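Local coordinates for histidine triad protein (PDB 1Y23) that binds a zinc ion, forms a dimer and probably acts as a nucleotide-binding hydrolase or transferase of the histidine triad (HIT) family, at residues K11-D16 against H27-L32; K62-A67 against Y101-I106; I106-Y109 against G114-A117. All coordinates share one frame; numbering follows the deposited sequence.

Contact 1: K11-D16 against H27-L32; sequences KIIAGD and HVLAFL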
loop_
_atom_site.group_PDB
_atom_site.type_symbol
_atom_site.label_atom_id
_atom_site.label_comp_id
_atom_site.label_asym_id
_atom_site.label_seq_id
_atom_site.Cartn_x
_atom_site.Cartn_y
_atom_site.Cartn_z
ATOM N N LYS B 11 -7.269 -20.799 -4.045
ATOM C CA LYS B 11 -7.598 -22.033 -3.335
ATOM C C LYS B 11 -7.950 -21.734 -1.876
ATOM O O LYS B 11 -8.683 -22.493 -1.248
ATOM C CB LYS B 11 -6.430 -23.021 -3.406
ATOM C CG LYS B 11 -5.938 -23.273 -4.819
ATOM C CD LYS B 11 -4.941 -24.413 -4.870
ATOM C CE LYS B 11 -5.655 -25.760 -4.926
ATOM N NZ LYS B 11 -6.346 -25.929 -6.242
ATOM N N ILE B 12 -7.417 -20.640 -1.336
ATOM C CA ILE B 12 -7.737 -20.254 0.032
ATOM C C ILE B 12 -9.131 -19.622 0.017
ATOM O O ILE B 12 -9.900 -19.771 0.964
ATOM C CB ILE B 12 -6.728 -19.230 0.605
ATOM C CG1 ILE B 12 -5.350 -19.883 0.770
ATOM C CG2 ILE B 12 -7.230 -18.699 1.940
ATOM C CD1 ILE B 12 -4.250 -18.927 1.223
ATOM N N ILE B 13 -9.451 -18.916 -1.063
ATOM C CA ILE B 13 -10.759 -18.281 -1.203
ATOM C C ILE B 13 -11.810 -19.378 -1.400
ATOM O O ILE B 13 -12.918 -19.293 -0.879
ATOM C CB ILE B 13 -10.802 -17.329 -2.436
ATOM C CG1 ILE B 13 -9.798 -16.188 -2.256
ATOM C CG2 ILE B 13 -12.201 -16.754 -2.605
ATOM C CD1 ILE B 13 -9.678 -15.300 -3.455
ATOM N N ALA B 14 -11.429 -20.409 -2.154
ATOM C CA ALA B 14 -12.291 -21.541 -2.458
ATOM C C ALA B 14 -12.336 -22.554 -1.310
ATOM O O ALA B 14 -13.012 -23.578 -1.404
ATOM C CB ALA B 14 -11.806 -22.226 -3.737
ATOM N N GLY B 15 -11.605 -22.272 -0.239
ATOM C CA GLY B 15 -11.594 -23.169 0.901
ATOM C C GLY B 15 -10.755 -24.428 0.760
ATOM O O GLY B 15 -10.599 -25.171 1.733
ATOM N N ASP B 16 -10.216 -24.687 -0.430
ATOM C CA ASP B 16 -9.391 -25.879 -0.646
ATOM C C ASP B 16 -8.171 -25.938 0.280
ATOM O O ASP B 16 -7.634 -27.017 0.543
ATOM C CB ASP B 16 -8.904 -25.960 -2.099
ATOM C CG ASP B 16 -10.038 -26.077 -3.098
ATOM O OD1 ASP B 16 -10.926 -26.940 -2.916
ATOM O OD2 ASP B 16 -10.032 -25.301 -4.080
ATOM N N HIS B 27 -16.770 -9.486 -1.687
ATOM C CA HIS B 27 -15.669 -9.311 -2.632
ATOM C C HIS B 27 -14.274 -9.360 -2.031
ATOM O O HIS B 27 -13.285 -9.448 -2.755
ATOM C CB HIS B 27 -15.842 -7.975 -3.345
ATOM C CG HIS B 27 -17.223 -7.752 -3.874
ATOM N ND1 HIS B 27 -17.739 -8.473 -4.928
ATOM C CD2 HIS B 27 -18.194 -6.890 -3.492
ATOM C CE1 HIS B 27 -18.969 -8.062 -5.175
ATOM N NE2 HIS B 27 -19.269 -7.103 -4.319
ATOM N N VAL B 28 -14.194 -9.305 -0.711
ATOM C CA VAL B 28 -12.905 -9.307 -0.051
ATOM C C VAL B 28 -12.704 -10.459 0.928
ATOM O O VAL B 28 -13.657 -10.980 1.502
ATOM C CB VAL B 28 -12.692 -7.975 0.709
ATOM C CG1 VAL B 28 -11.284 -7.910 1.275
ATOM C CG2 VAL B 28 -12.935 -6.789 -0.232
ATOM N N LEU B 29 -11.449 -10.853 1.097
ATOM C CA LEU B 29 -11.079 -11.900 2.027
ATOM C C LEU B 29 -9.722 -11.534 2.621
ATOM O O LEU B 29 -8.755 -11.270 1.892
ATOM C CB LEU B 29 -10.990 -13.264 1.335
ATOM C CG LEU B 29 -10.622 -14.450 2.252
ATOM C CD1 LEU B 29 -11.649 -14.573 3.390
ATOM C CD2 LEU B 29 -10.595 -15.739 1.443
ATOM N N ALA B 30 -9.672 -11.499 3.950
ATOM C CA ALA B 30 -8.453 -11.187 4.684
ATOM C C ALA B 30 -8.091 -12.373 5.582
ATOM O O ALA B 30 -8.967 -13.028 6.154
ATOM C CB ALA B 30 -8.651 -9.936 5.516
ATOM N N PHE B 31 -6.795 -12.647 5.691
ATOM C CA PHE B 31 -6.301 -13.756 6.499
ATOM C C PHE B 31 -4.830 -13.579 6.859
ATOM O O PHE B 31 -4.075 -12.915 6.146
ATOM C CB PHE B 31 -6.503 -15.080 5.755
ATOM C CG PHE B 31 -5.942 -15.088 4.362
ATOM C CD1 PHE B 31 -4.586 -15.313 4.142
ATOM C CD2 PHE B 31 -6.773 -14.865 3.265
ATOM C CE1 PHE B 31 -4.064 -15.317 2.850
ATOM C CE2 PHE B 31 -6.264 -14.867 1.969
ATOM C CZ PHE B 31 -4.905 -15.093 1.757
ATOM N N LEU B 32 -4.430 -14.180 7.974
ATOM C CA LEU B 32 -3.056 -14.089 8.445
ATOM C C LEU B 32 -2.040 -14.681 7.463
ATOM O O LEU B 32 -2.300 -15.701 6.822
ATOM C CB LEU B 32 -2.933 -14.780 9.811
ATOM C CG LEU B 32 -3.566 -14.030 10.994
ATOM C CD1 LEU B 32 -3.506 -14.881 12.261
ATOM C CD2 LEU B 32 -2.830 -12.720 11.200
#
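Ile12 lays its CG2 methyl over one face of the Phe31 ring. The methyl sits 4.2 Å from the ring centroid, 20° off the ring normal and shifted toward the rim, a CH-pi contact. The longer branch ends over the same face, at the far rim, with CD1 of Ile12 3.9 Å from CZ of Phe31. The two side chains cross obliquely, and a branched residue suits the place because its two arms touch different parts of the ring. With chi1 at 53°, CG of Phe31 is tucked between N and C of its own backbone, and the ring presents a face to Ile12.

Ile13 and Leu29 meet differently, alongside each other in opposite directions. One methyl of the leucine does the touching: CD2 of Leu29 lies 3.8 Å from CG1 of Ile13 and 3.7 Å from CA of Ile13, so it packs on helix backbone as well as side chain. Leu29 and Phe31 alternate along strand 28-32 with Val28 and Ala30, which touch helix 67-79. On this face of the sheet the contact seats the end of helix 8-13, which carries the zinc-bound Cys10, and Ile13 also touches the zinc ligand His100. Every group that meets here is apolar except the carbonyl of Ile12, so the attachment must rest on burial of apolar surface and fit of shape.

Contact 2: K62-A67 against Y101-I106; sequences KQYFHA and YHMHII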
loop_
_atom_site.group_PDB
_atom_site.type_symbol
_atom_site.label_atom_id
_atom_site.label_comp_id
_atom_site.label_asym_id
_atom_site.label_seq_id
_atom_site.Cartn_x
_atom_site.Cartn_y
_atom_site.Cartn_z
ATOM N N LYS B 62 -13.537 -0.142 -5.511
ATOM C CA LYS B 62 -14.540 0.258 -4.535
ATOM C C LYS B 62 -14.940 -0.904 -3.610
ATOM O O LYS B 62 -15.162 -0.701 -2.419
ATOM C CB LYS B 62 -15.775 0.803 -5.266
ATOM C CG LYS B 62 -16.965 1.133 -4.368
ATOM C CD LYS B 62 -18.213 1.440 -5.204
ATOM C CE LYS B 62 -19.429 1.690 -4.329
ATOM N NZ LYS B 62 -20.664 1.963 -5.122
ATOM N N GLN B 63 -15.027 -2.111 -4.160
ATOM C CA GLN B 63 -15.405 -3.285 -3.373
ATOM C C GLN B 63 -14.218 -3.848 -2.584
ATOM O O GLN B 63 -14.359 -4.863 -1.902
ATOM C CB GLN B 63 -15.939 -4.398 -4.285
ATOM C CG GLN B 63 -16.877 -3.931 -5.395
ATOM C CD GLN B 63 -17.105 -5.008 -6.440
ATOM O OE1 GLN B 63 -16.172 -5.710 -6.829
ATOM N NE2 GLN B 63 -18.337 -5.133 -6.910
ATOM N N TYR B 64 -13.060 -3.196 -2.673
ATOM C CA TYR B 64 -11.871 -3.683 -1.990
ATOM C C TYR B 64 -11.235 -2.824 -0.907
ATOM O O TYR B 64 -11.152 -3.241 0.248
ATOM C CB TYR B 64 -10.776 -4.014 -3.007
ATOM C CG TYR B 64 -9.474 -4.414 -2.358
ATOM C CD1 TYR B 64 -9.280 -5.704 -1.873
ATOM C CD2 TYR B 64 -8.451 -3.478 -2.173
ATOM C CE1 TYR B 64 -8.097 -6.057 -1.213
ATOM C CE2 TYR B 64 -7.265 -3.815 -1.511
ATOM C CZ TYR B 64 -7.096 -5.111 -1.035
ATOM O OH TYR B 64 -5.928 -5.455 -0.382
ATOM N N PHE B 65 -10.777 -1.634 -1.281
ATOM C CA PHE B 65 -10.066 -0.760 -0.352
ATOM C C PHE B 65 -10.706 -0.406 0.982
ATOM O O PHE B 65 -9.991 -0.233 1.966
ATOM C CB PHE B 65 -9.658 0.542 -1.048
ATOM C CG PHE B 65 -8.726 1.396 -0.217
ATOM C CD1 PHE B 65 -7.444 0.946 0.102
ATOM C CD2 PHE B 65 -9.138 2.629 0.277
ATOM C CE1 PHE B 65 -6.593 1.712 0.904
ATOM C CE2 PHE B 65 -8.292 3.402 1.081
ATOM C CZ PHE B 65 -7.018 2.940 1.393
ATOM N N HIS B 66 -12.030 -0.279 1.027
ATOM C CA HIS B 66 -12.678 0.088 2.279
ATOM C C HIS B 66 -12.322 -0.881 3.416
ATOM O O HIS B 66 -12.228 -0.484 4.583
ATOM C CB HIS B 66 -14.205 0.161 2.114
ATOM C CG HIS B 66 -14.872 -1.174 2.057
ATOM N ND1 HIS B 66 -15.067 -1.859 0.877
ATOM C CD2 HIS B 66 -15.323 -1.986 3.043
ATOM C CE1 HIS B 66 -15.604 -3.038 1.138
ATOM N NE2 HIS B 66 -15.768 -3.141 2.447
ATOM N N ALA B 67 -12.114 -2.148 3.082
ATOM C CA ALA B 67 -11.769 -3.141 4.096
ATOM C C ALA B 67 -10.385 -2.908 4.729
ATOM O O ALA B 67 -10.162 -3.257 5.894
ATOM C CB ALA B 67 -11.841 -4.549 3.504
ATOM N N TYR B 101 -3.402 -10.241 -6.722
ATOM C CA TYR B 101 -3.252 -9.014 -5.939
ATOM C C TYR B 101 -3.486 -9.232 -4.453
ATOM O O TYR B 101 -4.470 -9.853 -4.054
ATOM C CB TYR B 101 -4.211 -7.916 -6.436
ATOM C CG TYR B 101 -4.085 -6.605 -5.675
ATOM C CD1 TYR B 101 -3.130 -5.647 -6.041
ATOM C CD2 TYR B 101 -4.869 -6.356 -4.542
ATOM C CE1 TYR B 101 -2.956 -4.478 -5.292
ATOM C CE2 TYR B 101 -4.704 -5.197 -3.785
ATOM C CZ TYR B 101 -3.744 -4.259 -4.161
ATOM O OH TYR B 101 -3.559 -3.120 -3.405
ATOM N N HIS B 102 -2.567 -8.719 -3.643
ATOM C CA HIS B 102 -2.682 -8.812 -2.197
ATOM C C HIS B 102 -1.982 -7.640 -1.532
ATOM O O HIS B 102 -0.973 -7.142 -2.024
ATOM C CB HIS B 102 -2.115 -10.140 -1.660
ATOM C CG HIS B 102 -0.735 -10.468 -2.148
ATOM N ND1 HIS B 102 -0.475 -10.849 -3.447
ATOM C CD2 HIS B 102 0.453 -10.509 -1.501
ATOM C CE1 HIS B 102 0.811 -11.115 -3.579
ATOM N NE2 HIS B 102 1.399 -10.917 -2.411
ATOM N N MET B 103 -2.546 -7.198 -0.416
ATOM C CA MET B 103 -2.001 -6.090 0.348
ATOM C C MET B 103 -1.533 -6.634 1.690
ATOM O O MET B 103 -2.262 -7.380 2.342
ATOM C CB MET B 103 -3.085 -5.039 0.584
ATOM C CG MET B 103 -2.645 -3.860 1.430
ATOM S SD MET B 103 -1.887 -2.547 0.449
ATOM C CE MET B 103 -3.248 -1.386 0.352
ATOM N N HIS B 104 -0.312 -6.289 2.089
ATOM C CA HIS B 104 0.206 -6.720 3.383
ATOM C C HIS B 104 -0.114 -5.642 4.404
ATOM O O HIS B 104 0.111 -4.456 4.154
ATOM C CB HIS B 104 1.732 -6.867 3.384
ATOM C CG HIS B 104 2.253 -7.980 2.539
ATOM N ND1 HIS B 104 2.642 -7.801 1.228
ATOM C CD2 HIS B 104 2.503 -9.278 2.831
ATOM C CE1 HIS B 104 3.115 -8.939 0.753
ATOM N NE2 HIS B 104 3.043 -9.852 1.705
ATOM N N ILE B 105 -0.638 -6.055 5.548
ATOM C CA ILE B 105 -0.922 -5.127 6.630
ATOM C C ILE B 105 0.052 -5.537 7.722
ATOM O O ILE B 105 -0.157 -6.530 8.420
ATOM C CB ILE B 105 -2.371 -5.259 7.125
ATOM C CG1 ILE B 105 -3.324 -4.848 5.994
ATOM C CG2 ILE B 105 -2.583 -4.393 8.360
ATOM C CD1 ILE B 105 -4.777 -4.805 6.392
ATOM N N ILE B 106 1.130 -4.775 7.858
ATOM C CA ILE B 106 2.161 -5.116 8.823
ATOM C C ILE B 106 2.237 -4.228 10.053
ATOM O O ILE B 106 2.621 -3.065 9.978
ATOM C CB ILE B 106 3.539 -5.144 8.136
ATOM C CG1 ILE B 106 3.480 -6.075 6.912
ATOM C CG2 ILE B 106 4.599 -5.627 9.113
ATOM C CD1 ILE B 106 4.621 -5.887 5.923
#
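Tyr64 meets Tyr101 and Met103 where the chain enters strand 103-108, within the His-X-His-X-His signature of the HIT family (His100, His102 and His104). The three share one choice of first torsion, with CG opposite the backbone N; in Tyr64 (chi1 175°) this extends the ring from its loop toward the strand. Tyr101 turns its edge to the face of Tyr64 in an offset edge-to-face pair, planes at 85° and centroids 5.5 Å apart. Its CE2 makes the approach, 3.6 Å from CZ of Tyr64, and the offset carries it toward the hydroxyl end and not over the ring centre. Phe56 gives Tyr101 a second edge-to-face neighbour.

CB of Met103 approaches Tyr64 at the ring edge, near the plane, while CG of Met103 stays farther from OH of Tyr64, at 4.1 Å. His102 and His104 point their side chains the other way, so alternation along the chain separates this packing from the histidines. A tyrosine suits the position because its buried hydroxyl is satisfied by the carbonyl of Val44, on the strand paired with Met103. On its way OH of Tyr64 passes CB of Met103 at 3.0 Å, short for carbon and oxygen and perhaps partly coordinate error.

Contact 3: I106-Y109 against G114-A117; sequences IPRY and GFGA
The guanidinium of Arg108, which lies beside the Phe115 carbonyl, is gripped at two nitrogens by groups of the same chain: NE forms a salt bridge with Asp113 OD2, and NH2 a hydrogen bond with Asn85 OD1. These two bonds hold the plane of the group and restrict its rotation. Phe115 O sits over one face of it, 3.2 Å above the plane and toward the rim. Although NH1 of Arg108 is 3.4 Å from that oxygen, the angle is too poor for a hydrogen bond, and any attraction to the carbonyl dipole is probably loosely electrostatic. To get there the arginine chain bends at its second and third torsions (chi2 -63°, chi3 -76°). A long, jointed side chain is well suited to such a detour. NH2 of Arg108 also comes to 4.0 Å from CD2 of Phe115, with the guanidinium and ring planes nearly perpendicular.

In this HIT fold the contact marks the place where the chain leaves the central sheet. Strands 106-108 and 115-117 run at 88° to one another, their axes 9.1 Å apart at closest, so they do not pair as neighbours, and side chains of 106-109 reach across to the ring and carbonyl of Phe115. Phe115 and Gly116 pair antiparallel with a strand of the second subunit, carrying beta structure across the dimer interface.

The apolar half of the contact belongs to Ile106, whose CD1 methyl stands over one face of the Phe115 ring, 4.2 Å from its centroid, in a CH-pi contact. A second methyl, CG2 of Ile106, rests 4.0 Å from CB of Phe115. A large flat ring suits Phe115, which also packs on Leu87 and on Ala117 of the second subunit.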
loop_
_atom_site.group_PDB
_atom_site.type_symbol
_atom_site.label_atom_id
_atom_site.label_comp_id
_atom_site.label_asym_id
_atom_site.label_seq_id
_atom_site.Cartn_x
_atom_site.Cartn_y
_atom_site.Cartn_z
ATOM N N ILE B 106 1.130 -4.775 7.858
ATOM C CA ILE B 106 2.161 -5.116 8.823
ATOM C C ILE B 106 2.237 -4.228 10.053
ATOM O O ILE B 106 2.621 -3.065 9.978
ATOM C CB ILE B 106 3.539 -5.144 8.136
ATOM C CG1 ILE B 106 3.480 -6.075 6.912
ATOM C CG2 ILE B 106 4.599 -5.627 9.113
ATOM C CD1 ILE B 106 4.621 -5.887 5.923
ATOM N N PRO B 107 1.841 -4.770 11.213
ATOM C CA PRO B 107 1.894 -3.987 12.449
ATOM C C PRO B 107 3.360 -3.911 12.857
ATOM O O PRO B 107 4.132 -4.836 12.584
ATOM C CB PRO B 107 1.053 -4.817 13.417
ATOM C CG PRO B 107 1.333 -6.217 12.969
ATOM C CD PRO B 107 1.259 -6.102 11.460
ATOM N N ARG B 108 3.752 -2.805 13.477
ATOM C CA ARG B 108 5.139 -2.619 13.900
ATOM C C ARG B 108 5.238 -2.553 15.419
ATOM O O ARG B 108 4.404 -1.934 16.077
ATOM C CB ARG B 108 5.718 -1.341 13.272
ATOM C CG ARG B 108 5.811 -1.386 11.749
ATOM C CD ARG B 108 6.764 -2.505 11.288
ATOM N NE ARG B 108 8.175 -2.164 11.453
ATOM C CZ ARG B 108 8.810 -1.229 10.748
ATOM N NH1 ARG B 108 10.093 -0.986 10.967
ATOM N NH2 ARG B 108 8.170 -0.541 9.813
ATOM N N TYR B 109 6.259 -3.198 15.973
ATOM C CA TYR B 109 6.454 -3.209 17.421
ATOM C C TYR B 109 7.840 -2.707 17.830
ATOM O O TYR B 109 8.127 -2.549 19.016
ATOM C CB TYR B 109 6.234 -4.623 17.960
ATOM C CG TYR B 109 4.879 -5.209 17.611
ATOM C CD1 TYR B 109 4.746 -6.153 16.593
ATOM C CD2 TYR B 109 3.730 -4.822 18.306
ATOM C CE1 TYR B 109 3.500 -6.701 16.277
ATOM C CE2 TYR B 109 2.477 -5.362 17.998
ATOM C CZ TYR B 109 2.372 -6.301 16.986
ATOM O OH TYR B 109 1.147 -6.857 16.690
ATOM N N GLY B 114 10.033 -8.159 11.532
ATOM C CA GLY B 114 10.539 -8.877 10.374
ATOM C C GLY B 114 10.449 -8.046 9.104
ATOM O O GLY B 114 10.789 -8.517 8.016
ATOM N N PHE B 115 9.968 -6.810 9.237
ATOM C CA PHE B 115 9.852 -5.917 8.088
ATOM C C PHE B 115 10.537 -4.580 8.326
ATOM O O PHE B 115 10.479 -4.011 9.418
ATOM C CB PHE B 115 8.387 -5.654 7.709
ATOM C CG PHE B 115 8.227 -4.619 6.622
ATOM C CD1 PHE B 115 8.536 -4.929 5.293
ATOM C CD2 PHE B 115 7.854 -3.316 6.937
ATOM C CE1 PHE B 115 8.477 -3.960 4.295
ATOM C CE2 PHE B 115 7.790 -2.338 5.949
ATOM C CZ PHE B 115 8.106 -2.658 4.620
ATOM N N GLY B 116 11.181 -4.092 7.275
ATOM C CA GLY B 116 11.884 -2.827 7.328
ATOM C C GLY B 116 12.093 -2.342 5.910
ATOM O O GLY B 116 12.386 -3.133 5.012
ATOM N N ALA B 117 11.945 -1.044 5.705
ATOM C CA ALA B 117 12.099 -0.469 4.377
ATOM C C ALA B 117 13.436 0.234 4.165
ATOM O O ALA B 117 13.729 1.244 4.813
ATOM C CB ALA B 117 10.955 0.507 4.109
#

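All three contacts reach the same antiparallel sheet. Contacts 1 and 2 have centres 13 Å apart and touch directly: CG2 of Val28 packs 3.7 Å from CA of Tyr64. Both lie near the zinc ion, with the side chain of Ile13 about 6 Å and that of Tyr101 about 8 Å from it; Cys7, Cys10, His49 and His100 bind the metal. Contacts 2 and 3 share Ile106 on strand 103-108, their centres 17 Å apart, and both touch the second subunit, so the strand follows the dimer interface from the neighbourhood of the zinc to contact 3. Contact 3 stays clear of contact 1, about 8 Å away at the nearest atoms.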